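Local coordinates for protein P450 epoxidase (Sorangium cellulosum, PDB 1Q5D) that belongs to the cytochrome P450 family, a mainly helical haem protein that holds protoporphyrin IX containing Fe and a second bound ligand in its core, at residues A[393-398]-A[407-412]; A[259-264]-A[403-408]; A[141-146]-A[411-416]; A[132-137]-A[147-152]. All blocks are in the same frame, centred on the assembly; numbering follows the deposited sequence.

Interaction 1: residues A[393-398]-A[407-412]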
# COMPACT_ATOMS: atom_id res chain seq x y z
N GLU A 393 10.68 -3.38 -23.03
CA GLU A 393 10.89 -4.79 -22.76
C GLU A 393 10.24 -5.17 -21.43
O GLU A 393 9.84 -4.29 -20.66
CB GLU A 393 12.38 -5.13 -22.76
CG GLU A 393 13.00 -5.30 -21.38
CD GLU A 393 13.49 -4.00 -20.80
OE1 GLU A 393 14.37 -3.36 -21.41
OE2 GLU A 393 12.99 -3.61 -19.72
N THR A 394 10.13 -6.47 -21.18
CA THR A 394 9.42 -6.98 -20.01
C THR A 394 9.89 -6.35 -18.71
O THR A 394 11.09 -6.26 -18.44
CB THR A 394 9.56 -8.52 -19.92
OG1 THR A 394 9.74 -9.06 -21.24
CG2 THR A 394 8.25 -9.15 -19.46
N PRO A 395 8.94 -5.89 -17.90
CA PRO A 395 9.27 -5.35 -16.58
C PRO A 395 9.95 -6.40 -15.71
O PRO A 395 9.68 -7.59 -15.84
CB PRO A 395 7.90 -4.99 -15.99
CG PRO A 395 6.91 -5.75 -16.80
CD PRO A 395 7.49 -5.86 -18.18
N VAL A 396 10.83 -5.95 -14.83
CA VAL A 396 11.49 -6.86 -13.89
C VAL A 396 10.79 -6.80 -12.52
O VAL A 396 10.54 -5.71 -11.99
CB VAL A 396 13.00 -6.51 -13.77
CG1 VAL A 396 13.70 -7.35 -12.69
CG2 VAL A 396 13.68 -6.67 -15.14
N PHE A 397 10.49 -7.97 -11.95
CA PHE A 397 9.82 -8.06 -10.65
C PHE A 397 10.81 -8.57 -9.60
O PHE A 397 11.79 -9.25 -9.94
CB PHE A 397 8.59 -8.97 -10.74
CG PHE A 397 7.42 -8.35 -11.48
CD1 PHE A 397 6.43 -7.66 -10.79
CD2 PHE A 397 7.32 -8.45 -12.85
CE1 PHE A 397 5.36 -7.07 -11.46
CE2 PHE A 397 6.25 -7.87 -13.54
CZ PHE A 397 5.27 -7.18 -12.84
N GLY A 398 10.54 -8.28 -8.32
CA GLY A 398 11.40 -8.75 -7.24
C GLY A 398 10.71 -9.68 -6.27
O GLY A 398 9.74 -10.35 -6.63
N GLU A 407 10.66 -3.76 -10.17
CA GLU A 407 11.94 -3.13 -9.97
C GLU A 407 12.29 -2.15 -11.09
O GLU A 407 12.95 -1.13 -10.85
CB GLU A 407 13.04 -4.20 -9.81
CG GLU A 407 12.85 -5.04 -8.56
CD GLU A 407 13.89 -6.14 -8.42
OE1 GLU A 407 14.13 -6.56 -7.28
OE2 GLU A 407 14.46 -6.59 -9.43
N SER A 408 11.86 -2.46 -12.30
CA SER A 408 12.09 -1.60 -13.45
C SER A 408 10.97 -1.77 -14.48
O SER A 408 10.46 -2.87 -14.70
CB SER A 408 13.46 -1.87 -14.09
OG SER A 408 13.54 -3.19 -14.59
N LEU A 409 10.57 -0.66 -15.08
CA LEU A 409 9.56 -0.62 -16.12
C LEU A 409 10.09 0.31 -17.21
O LEU A 409 9.88 1.52 -17.17
CB LEU A 409 8.23 -0.10 -15.55
CG LEU A 409 7.04 -0.01 -16.51
CD1 LEU A 409 6.89 -1.29 -17.30
CD2 LEU A 409 5.74 0.33 -15.76
N ASN A 410 10.82 -0.27 -18.15
CA ASN A 410 11.53 0.52 -19.14
C ASN A 410 10.68 0.79 -20.37
O ASN A 410 10.10 -0.12 -20.95
CB ASN A 410 12.85 -0.15 -19.53
CG ASN A 410 13.95 0.09 -18.50
OD1 ASN A 410 14.36 -0.82 -17.79
ND2 ASN A 410 14.41 1.33 -18.42
N VAL A 411 10.59 2.07 -20.74
CA VAL A 411 9.75 2.47 -21.85
C VAL A 411 10.51 3.39 -22.79
O VAL A 411 11.58 3.91 -22.46
CB VAL A 411 8.48 3.22 -21.37
CG1 VAL A 411 7.67 2.36 -20.41
CG2 VAL A 411 8.85 4.56 -20.72
N ILE A 412 9.94 3.56 -23.98
CA ILE A 412 10.39 4.57 -24.92
C ILE A 412 9.27 5.58 -25.04
O ILE A 412 8.17 5.24 -25.51
CB ILE A 412 10.69 3.94 -26.29
CG1 ILE A 412 11.74 2.84 -26.16
CG2 ILE A 412 11.12 5.01 -27.29
CD1 ILE A 412 11.54 1.67 -27.11
O HOH W 1 10.80 -2.81 -18.39

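Interaction 2: residues A[259-264]-A[403-408]. With HEM (protoporphyrin IX containing Fe), chain B.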
# COMPACT_ATOMS: atom_id res chain seq x y z
N THR A 259 1.96 3.32 -3.28
CA THR A 259 1.63 4.25 -4.36
C THR A 259 2.58 4.14 -5.55
O THR A 259 2.18 4.34 -6.69
CB THR A 259 1.62 5.69 -3.83
OG1 THR A 259 0.86 5.76 -2.61
CG2 THR A 259 0.86 6.58 -4.81
N ILE A 260 3.85 3.86 -5.28
CA ILE A 260 4.81 3.65 -6.34
C ILE A 260 4.30 2.53 -7.26
O ILE A 260 4.32 2.65 -8.50
CB ILE A 260 6.20 3.27 -5.74
CG1 ILE A 260 6.76 4.41 -4.87
CG2 ILE A 260 7.20 2.88 -6.85
CD1 ILE A 260 8.13 4.11 -4.23
N TYR A 261 3.86 1.43 -6.66
CA TYR A 261 3.42 0.30 -7.48
C TYR A 261 2.09 0.56 -8.19
O TYR A 261 1.89 0.12 -9.30
CB TYR A 261 3.42 -0.99 -6.66
CG TYR A 261 4.83 -1.29 -6.18
CD1 TYR A 261 5.88 -1.23 -7.07
CD2 TYR A 261 5.10 -1.55 -4.85
CE1 TYR A 261 7.18 -1.46 -6.65
CE2 TYR A 261 6.40 -1.78 -4.42
CZ TYR A 261 7.43 -1.72 -5.34
OH TYR A 261 8.72 -1.95 -4.95
N LEU A 262 1.21 1.31 -7.56
CA LEU A 262 -0.03 1.71 -8.24
C LEU A 262 0.27 2.45 -9.55
O LEU A 262 -0.28 2.12 -10.63
CB LEU A 262 -0.89 2.57 -7.31
CG LEU A 262 -2.10 3.26 -7.95
CD1 LEU A 262 -3.00 2.21 -8.63
CD2 LEU A 262 -2.90 4.03 -6.89
N ILE A 263 1.13 3.45 -9.45
CA ILE A 263 1.53 4.23 -10.59
C ILE A 263 2.20 3.34 -11.63
O ILE A 263 1.86 3.39 -12.82
CB ILE A 263 2.48 5.39 -10.16
CG1 ILE A 263 1.72 6.39 -9.28
CG2 ILE A 263 3.06 6.08 -11.39
CD1 ILE A 263 2.59 7.41 -8.56
N ALA A 264 3.15 2.51 -11.20
CA ALA A 264 3.85 1.63 -12.14
C ALA A 264 2.91 0.61 -12.78
O ALA A 264 2.94 0.41 -14.00
CB ALA A 264 5.04 0.94 -11.46
N PHE A 403 4.68 -7.09 -1.55
CA PHE A 403 4.25 -6.58 -2.83
C PHE A 403 4.79 -7.40 -3.98
O PHE A 403 5.90 -7.95 -3.91
CB PHE A 403 4.74 -5.14 -3.03
CG PHE A 403 4.20 -4.18 -2.01
CD1 PHE A 403 5.06 -3.49 -1.16
CD2 PHE A 403 2.84 -3.92 -1.93
CE1 PHE A 403 4.57 -2.59 -0.23
CE2 PHE A 403 2.33 -3.02 -1.02
CZ PHE A 403 3.20 -2.35 -0.16
N ARG A 404 4.02 -7.44 -5.06
CA ARG A 404 4.53 -7.89 -6.33
C ARG A 404 5.32 -6.70 -6.89
O ARG A 404 4.86 -6.01 -7.81
CB ARG A 404 3.38 -8.28 -7.27
CG ARG A 404 2.37 -9.29 -6.68
CD ARG A 404 1.07 -9.46 -7.52
NE ARG A 404 1.40 -9.59 -8.93
CZ ARG A 404 0.64 -9.14 -9.93
NH1 ARG A 404 -0.53 -8.56 -9.67
NH2 ARG A 404 1.04 -9.29 -11.18
N ASN A 405 6.51 -6.46 -6.33
CA ASN A 405 7.24 -5.22 -6.59
C ASN A 405 7.90 -5.19 -7.96
O ASN A 405 8.69 -6.08 -8.31
CB ASN A 405 8.29 -4.96 -5.48
CG ASN A 405 9.30 -6.10 -5.34
OD1 ASN A 405 8.94 -7.28 -5.33
ND2 ASN A 405 10.60 -5.74 -5.21
N ILE A 406 7.57 -4.17 -8.76
CA ILE A 406 8.25 -3.97 -10.03
C ILE A 406 9.53 -3.18 -9.78
O ILE A 406 9.49 -2.07 -9.22
CB ILE A 406 7.36 -3.19 -11.02
CG1 ILE A 406 6.09 -3.97 -11.33
CG2 ILE A 406 8.13 -2.96 -12.32
CD1 ILE A 406 5.07 -3.19 -12.21
N GLU A 407 10.66 -3.76 -10.17
CA GLU A 407 11.94 -3.13 -9.97
C GLU A 407 12.29 -2.15 -11.09
O GLU A 407 12.95 -1.13 -10.85
CB GLU A 407 13.04 -4.20 -9.81
CG GLU A 407 12.85 -5.04 -8.56
CD GLU A 407 13.89 -6.14 -8.42
OE1 GLU A 407 14.13 -6.56 -7.28
OE2 GLU A 407 14.46 -6.59 -9.43
N SER A 408 11.86 -2.46 -12.30
CA SER A 408 12.09 -1.60 -13.45
C SER A 408 10.97 -1.77 -14.48
O SER A 408 10.46 -2.87 -14.70
CB SER A 408 13.46 -1.87 -14.09
OG SER A 408 13.54 -3.19 -14.59
CHA HEM B . -4.40 0.60 5.45
CHB HEM B . -3.99 -0.41 0.76
CHC HEM B . -2.09 4.00 -0.02
CHD HEM B . -1.97 4.75 4.73
C1A HEM B . -4.54 -0.02 4.24
C2A HEM B . -5.21 -1.27 3.99
C3A HEM B . -5.08 -1.57 2.70
C4A HEM B . -4.33 -0.50 2.08
CMA HEM B . -5.64 -2.82 1.98
CAA HEM B . -5.94 -2.12 5.06
CBA HEM B . -5.04 -3.25 5.57
CGA HEM B . -5.82 -4.11 6.54
O1A HEM B . -5.22 -5.03 7.17
O2A HEM B . -7.05 -3.88 6.71
C1B HEM B . -3.44 0.70 0.18
C2B HEM B . -3.20 0.81 -1.24
C3B HEM B . -2.66 2.01 -1.45
C4B HEM B . -2.56 2.71 -0.19
CMB HEM B . -3.46 -0.26 -2.33
CAB HEM B . -2.28 2.48 -2.87
CBB HEM B . -1.41 3.46 -3.07
C1C HEM B . -1.93 4.61 1.19
C2C HEM B . -1.45 5.96 1.40
C3C HEM B . -1.42 6.16 2.72
C4C HEM B . -1.89 4.95 3.37
CMC HEM B . -1.07 6.94 0.26
CAC HEM B . -1.00 7.39 3.54
CBC HEM B . -0.84 8.58 2.96
C1D HEM B . -2.55 3.68 5.35
C2D HEM B . -2.58 3.51 6.77
C3D HEM B . -3.34 2.23 7.01
C4D HEM B . -3.67 1.73 5.70
CMD HEM B . -1.98 4.46 7.83
CAD HEM B . -3.69 1.59 8.37
CBD HEM B . -5.18 1.89 8.57
CGD HEM B . -5.68 1.28 9.86
O1D HEM B . -5.16 0.20 10.24
O2D HEM B . -6.57 1.88 10.53
NA HEM B . -4.01 0.44 3.05
NB HEM B . -3.05 1.87 0.82
NC HEM B . -2.17 4.03 2.40
ND HEM B . -3.20 2.61 4.75
FE HEM B . -3.25 2.30 2.71
O HOH W 2 10.83 -1.24 -7.00
O HOH W 3 -1.30 1.28 2.91

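Interaction 3: residues A[141-146]-A[411-416]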
# COMPACT_ATOMS: atom_id res chain seq x y z
N GLU A 141 17.30 7.95 -24.21
CA GLU A 141 16.78 6.87 -25.03
C GLU A 141 15.82 6.03 -24.18
O GLU A 141 14.74 5.65 -24.63
CB GLU A 141 17.92 6.00 -25.57
CG GLU A 141 17.71 5.47 -26.98
CD GLU A 141 17.77 6.57 -28.03
OE1 GLU A 141 16.97 6.52 -28.99
OE2 GLU A 141 18.63 7.48 -27.90
N GLU A 142 16.24 5.76 -22.95
CA GLU A 142 15.50 4.90 -22.02
C GLU A 142 14.93 5.67 -20.83
O GLU A 142 15.60 6.53 -20.24
CB GLU A 142 16.39 3.76 -21.53
CG GLU A 142 17.68 4.22 -20.84
CD GLU A 142 18.67 4.86 -21.80
OE1 GLU A 142 19.27 4.12 -22.62
OE2 GLU A 142 18.84 6.10 -21.75
N PHE A 143 13.69 5.35 -20.48
CA PHE A 143 13.02 5.93 -19.32
C PHE A 143 12.45 4.81 -18.45
O PHE A 143 11.67 3.97 -18.93
CB PHE A 143 11.91 6.89 -19.76
CG PHE A 143 11.38 7.77 -18.66
CD1 PHE A 143 12.10 8.88 -18.24
CD2 PHE A 143 10.16 7.50 -18.06
CE1 PHE A 143 11.61 9.70 -17.23
CE2 PHE A 143 9.66 8.32 -17.05
CZ PHE A 143 10.39 9.42 -16.64
N ASP A 144 12.86 4.78 -17.19
CA ASP A 144 12.37 3.80 -16.24
C ASP A 144 11.23 4.39 -15.41
O ASP A 144 11.46 5.24 -14.56
CB ASP A 144 13.51 3.36 -15.32
CG ASP A 144 13.10 2.24 -14.39
OD1 ASP A 144 14.01 1.62 -13.79
OD2 ASP A 144 11.92 1.91 -14.18
N VAL A 145 10.02 3.92 -15.67
CA VAL A 145 8.82 4.43 -15.01
C VAL A 145 8.86 4.24 -13.50
O VAL A 145 8.22 4.98 -12.74
CB VAL A 145 7.55 3.83 -15.64
CG1 VAL A 145 6.29 4.24 -14.86
CG2 VAL A 145 7.46 4.29 -17.11
N VAL A 146 9.62 3.25 -13.05
CA VAL A 146 9.85 3.12 -11.63
C VAL A 146 10.89 4.12 -11.15
O VAL A 146 10.55 5.10 -10.50
CB VAL A 146 10.22 1.67 -11.21
CG1 VAL A 146 10.53 1.62 -9.72
CG2 VAL A 146 9.07 0.72 -11.54
N VAL A 411 10.59 2.07 -20.74
CA VAL A 411 9.75 2.47 -21.85
C VAL A 411 10.51 3.39 -22.79
O VAL A 411 11.58 3.91 -22.46
CB VAL A 411 8.48 3.22 -21.37
CG1 VAL A 411 7.67 2.36 -20.41
CG2 VAL A 411 8.85 4.56 -20.72
N ILE A 412 9.94 3.56 -23.98
CA ILE A 412 10.39 4.57 -24.92
C ILE A 412 9.27 5.58 -25.04
O ILE A 412 8.17 5.24 -25.51
CB ILE A 412 10.69 3.94 -26.29
CG1 ILE A 412 11.74 2.84 -26.16
CG2 ILE A 412 11.12 5.01 -27.29
CD1 ILE A 412 11.54 1.67 -27.11
N LEU A 413 9.53 6.80 -24.61
CA LEU A 413 8.47 7.80 -24.53
C LEU A 413 7.96 8.24 -25.91
O LEU A 413 6.76 8.21 -26.17
CB LEU A 413 8.91 9.00 -23.68
CG LEU A 413 9.14 8.67 -22.20
CD1 LEU A 413 9.87 9.80 -21.51
CD2 LEU A 413 7.82 8.35 -21.50
N LYS A 414 8.88 8.64 -26.79
CA LYS A 414 8.49 9.02 -28.15
C LYS A 414 9.20 8.14 -29.18
O LYS A 414 10.26 8.50 -29.68
CB LYS A 414 8.78 10.50 -28.42
CG LYS A 414 9.20 11.32 -27.19
CD LYS A 414 9.52 12.76 -27.56
CE LYS A 414 8.24 13.61 -27.67
NZ LYS A 414 8.46 14.82 -28.53
N PRO A 415 8.60 7.00 -29.49
CA PRO A 415 9.21 6.03 -30.41
C PRO A 415 9.18 6.51 -31.86
O PRO A 415 8.23 7.19 -32.25
CB PRO A 415 8.33 4.78 -30.26
CG PRO A 415 7.45 5.05 -29.07
CD PRO A 415 7.30 6.54 -28.99
N SER A 416 10.20 6.15 -32.63
CA SER A 416 10.26 6.44 -34.06
C SER A 416 11.57 5.96 -34.68
O SER A 416 12.40 5.31 -34.03
CB SER A 416 10.09 7.94 -34.33
OG SER A 416 9.50 8.16 -35.60
O HOH W 4 12.84 7.30 -23.83

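Interaction 4: residues A[132-137]-A[147-152]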
# COMPACT_ATOMS: atom_id res chain seq x y z
N GLN A 132 8.68 18.04 -13.07
CA GLN A 132 10.13 18.10 -12.95
C GLN A 132 10.81 16.74 -13.19
O GLN A 132 11.90 16.69 -13.76
CB GLN A 132 10.58 18.75 -11.63
CG GLN A 132 10.42 17.88 -10.39
CD GLN A 132 10.90 18.57 -9.11
OE1 GLN A 132 10.53 18.17 -8.00
NE2 GLN A 132 11.71 19.61 -9.26
N LEU A 133 10.14 15.66 -12.82
CA LEU A 133 10.67 14.32 -13.10
C LEU A 133 10.72 14.06 -14.60
O LEU A 133 11.71 13.55 -15.12
CB LEU A 133 9.85 13.24 -12.37
CG LEU A 133 10.01 13.21 -10.85
CD1 LEU A 133 8.91 12.36 -10.21
CD2 LEU A 133 11.42 12.73 -10.43
N LEU A 134 9.66 14.46 -15.31
CA LEU A 134 9.58 14.25 -16.75
C LEU A 134 10.56 15.15 -17.52
O LEU A 134 11.17 14.72 -18.50
CB LEU A 134 8.14 14.43 -17.26
CG LEU A 134 7.19 13.25 -17.00
CD1 LEU A 134 5.76 13.59 -17.37
CD2 LEU A 134 7.64 12.00 -17.74
N ASP A 135 10.73 16.39 -17.06
CA ASP A 135 11.70 17.30 -17.66
C ASP A 135 13.14 16.82 -17.46
O ASP A 135 13.96 16.89 -18.37
CB ASP A 135 11.55 18.69 -17.07
CG ASP A 135 10.31 19.40 -17.58
OD1 ASP A 135 9.96 20.46 -17.02
OD2 ASP A 135 9.62 18.97 -18.53
N ALA A 136 13.43 16.33 -16.25
CA ALA A 136 14.76 15.85 -15.90
C ALA A 136 15.26 14.66 -16.73
O ALA A 136 16.46 14.50 -16.91
CB ALA A 136 14.82 15.51 -14.40
N ARG A 137 14.35 13.82 -17.24
CA ARG A 137 14.80 12.56 -17.83
C ARG A 137 14.16 12.15 -19.16
O ARG A 137 14.61 11.18 -19.78
CB ARG A 137 14.67 11.42 -16.82
CG ARG A 137 15.58 11.56 -15.61
CD ARG A 137 16.19 10.26 -15.14
NE ARG A 137 17.48 10.00 -15.78
CZ ARG A 137 17.65 9.25 -16.86
NH1 ARG A 137 16.61 8.66 -17.45
NH2 ARG A 137 18.87 9.08 -17.36
N ARG A 147 12.16 3.87 -11.48
CA ARG A 147 13.26 4.65 -10.89
C ARG A 147 13.27 6.14 -11.26
O ARG A 147 13.66 6.98 -10.45
CB ARG A 147 14.63 4.00 -11.20
CG ARG A 147 15.83 4.86 -10.77
CD ARG A 147 17.21 4.36 -11.25
NE ARG A 147 17.15 3.50 -12.43
CZ ARG A 147 17.20 3.93 -13.69
NH1 ARG A 147 17.32 5.23 -13.96
NH2 ARG A 147 17.14 3.06 -14.69
N ASP A 148 12.85 6.47 -12.48
CA ASP A 148 12.89 7.85 -12.95
C ASP A 148 11.59 8.62 -12.72
O ASP A 148 11.50 9.82 -13.00
CB ASP A 148 13.22 7.87 -14.45
CG ASP A 148 14.51 7.16 -14.77
OD1 ASP A 148 15.48 7.30 -14.01
OD2 ASP A 148 14.64 6.45 -15.79
N TYR A 149 10.56 7.94 -12.22
CA TYR A 149 9.24 8.57 -12.19
C TYR A 149 8.45 8.21 -10.95
O TYR A 149 8.34 9.01 -10.03
CB TYR A 149 8.45 8.19 -13.43
CG TYR A 149 7.23 9.05 -13.70
CD1 TYR A 149 7.33 10.44 -13.78
CD2 TYR A 149 5.98 8.47 -13.90
CE1 TYR A 149 6.22 11.23 -14.04
CE2 TYR A 149 4.86 9.25 -14.18
CZ TYR A 149 4.98 10.63 -14.24
OH TYR A 149 3.88 11.41 -14.51
N ALA A 150 7.91 6.99 -10.92
CA ALA A 150 7.03 6.59 -9.84
C ALA A 150 7.71 6.68 -8.48
O ALA A 150 7.11 7.08 -7.49
CB ALA A 150 6.47 5.15 -10.08
N GLU A 151 8.99 6.31 -8.45
CA GLU A 151 9.73 6.27 -7.19
C GLU A 151 9.83 7.65 -6.53
O GLU A 151 9.91 7.76 -5.31
CB GLU A 151 11.14 5.76 -7.48
CG GLU A 151 11.95 5.33 -6.28
CD GLU A 151 13.22 4.64 -6.72
OE1 GLU A 151 13.14 3.46 -7.13
OE2 GLU A 151 14.29 5.29 -6.71
N GLY A 152 9.83 8.70 -7.34
CA GLY A 152 10.05 10.03 -6.78
C GLY A 152 8.79 10.82 -6.49
O GLY A 152 8.87 12.01 -6.17

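Interaction 1: residues A[393-398]-A[407-412]
V396 holds CG1 anti to its own nitrogen (chi1 175°), with CG2 beside that nitrogen, while S408 tucks OG between its backbone nitrogen and carbonyl carbon (chi1 63°). With these settings S408 OG lies 3.5 Å from V396 CB and as near to CG2. E407 comes in on the same face of the sheet. Its chain runs straight on beyond CG, so that OE2 reaches V396 CG1 at 3.4 Å while the other carboxylate oxygen lies against G398. Two residues, E407 and S408, thus stand opposite V396: a classic beta bulge in the antiparallel hairpin of strands 396-397 and 406-412. Backbone bonds from V396 N to S408 O (3.1 Å) and from E407 N to V396 O (2.7 Å) fasten it. Beyond the bulge P395 lays CB against L409 CD1 at 4.1 Å, and the proline also leans on helix 257-272. Where the strands part, E393 and N410 lie side by side with carboxylate and amide planes 75° apart. A water joins them, donating to E393 OE2 (2.7 Å) and accepting from N410 N (2.6 Å). Because both direct hydrogen bonds are between backbone atoms, the pairing at the bulge does not rest on side-chain polar groups; across the hairpin, S408 OG and E407 OE2 meet valine carbons and E393 OE2 a water.

Interaction 2: residues A[259-264]-A[403-408]
Y261 and N405 bring the two backbones nearest, their CA atoms 6.8 Å apart, where the loop leading into strand 406-412 passes the flank of helix 257-272. The tyrosine does most of the work. Its CG sits anti to the carbonyl carbon (chi1 -61°), which sends the ring out toward the loop. N405 lies over one ring face, its CA 4.0 Å from the Y261 centroid in a CH-pi contact displaced toward the rim. F403 CD1 meets the ring at its edge, 3.9 Å from Y261 CE2, while Y261 CD2 lies over a face of F403, an oblique pair with planes inclined by 52°. In the plane of the tyrosine ring a water hydrogen-bonds Y261 OH at 3.0 Å and donates to I406 O at 2.7 Å, bridging the helix to the start of strand 406-412. Helix 257-272 is the C-terminal half of the long distal helix of the P450 fold; the AGTDTT signature spans the break separating it from helix 241-255, and its last residue, T259, puts OG1 3.3 Å from the haem vinyl carbon CBB. The iron carries a water at 2.2 Å as one axial ligand. F403 is part of the pocket of the second ligand, EPB, and touches it as well as Y261. R404 centres an inverse gamma turn and salt-bridges D298, while N405 OD1 accepts from H400 N. Farther along, A264 CB meets I406 CD1 at 4.2 Å.

Interaction 3: residues A[141-146]-A[411-416]
F143 and V411 form a hydrogen-bonded antiparallel pair in the small sheet usually called β3 in P450s, where strand 143-144 lines up with the C-terminal strand 406-412. V411 N gives to F143 O at 2.8 Å and F143 N to V411 O at 3.2 Å. The tight part is the inward face. There L413 CD1 sits over one face of the F143 ring, 4.2 Å from its centroid in a CH-pi contact, and V411 CG2 comes up at the ring edge. V145 crosses V411 at about a right angle, CG2 to CG1 at 3.8 Å; helix 257-272 packs against both valines. Things loosen at exposed E141. Its carbonyl reaches the other segment through a water, which donates to E141 O at 2.6 Å and accepts only weakly from L413 N, and I412 CG1 merely approaches that same carbonyl. At the opposite end of segment 141-146 the strand gives way to a helix. D144, its CG anti to the backbone nitrogen (chi1 -174°), supplies the capping bond, and the same OD2 also accepts from L409 N of the C-terminal strand. V146 N reaches D144 OD2 at 2.9 Å from above the carboxylate, 40° out of its plane.

Interaction 4: residues A[132-137]-A[147-152]
The Y149 ring has L133 at its edge, near the ring plane, with L133 CB 4.0 Å from Y149 CD1. L134 approaches obliquely from the other side of the ring plane, its CG 3.7 Å from Y149 CE1. The other flat pair is charged: the guanidinium of R137 and the carboxylate of D148 are turned only 25° apart, and D148 OD2 approaches the guanidinium obliquely, 3.4 Å from R137 NH1, in a long salt bridge. The R137 chain bends at chi2, laying CD 3.2 Å from D148 OD1, and again at chi3, turning the guanidinium to D148 OD2. R147 NH1 forms a second salt bridge, to D148 OD1 at 2.8 Å, while OD2 accepts from D144 N as well. Two arginines thus share one carboxylate, an arrangement likely to keep D148 ionised. In the P450 fold these are the end of the D helix, 123-137, and the start of the E helix, linked through strand 143-144; a wider pi-type turn at 147-150 opens the second helix here. Y149 CG stands anti to the backbone nitrogen (chi1 -164°), and the ring extends past L134 until OH hydrogen-bonds A378 O of helix 368-385, a third helix in the cluster. L133 CD1 reaches over the backbone of the turn, 3.4 Å from Y149 O, and on to G152.

From the N terminus, interaction 4 closes first: the chain leaves helix 123-137, runs through strand 143-144 and returns in helix 146-150. Segment 141-146 lies within that short loop but finds its partner at the C terminus, so interactions 3 and 4 cross, and V145 O and V146 O probably hydrogen-bond to A150 N and E151 N. The long loop of interaction 3 contains interaction 2, in which helix 257-272 meets residues 403-408. Interaction 1 opens within the loop of interaction 2 and closes the last hairpin on the same strand. Strand 406-412 serves interactions 2, 1 and 3 in turn, tying together the haem-side helix, the hairpin and the strand between the D and E helices.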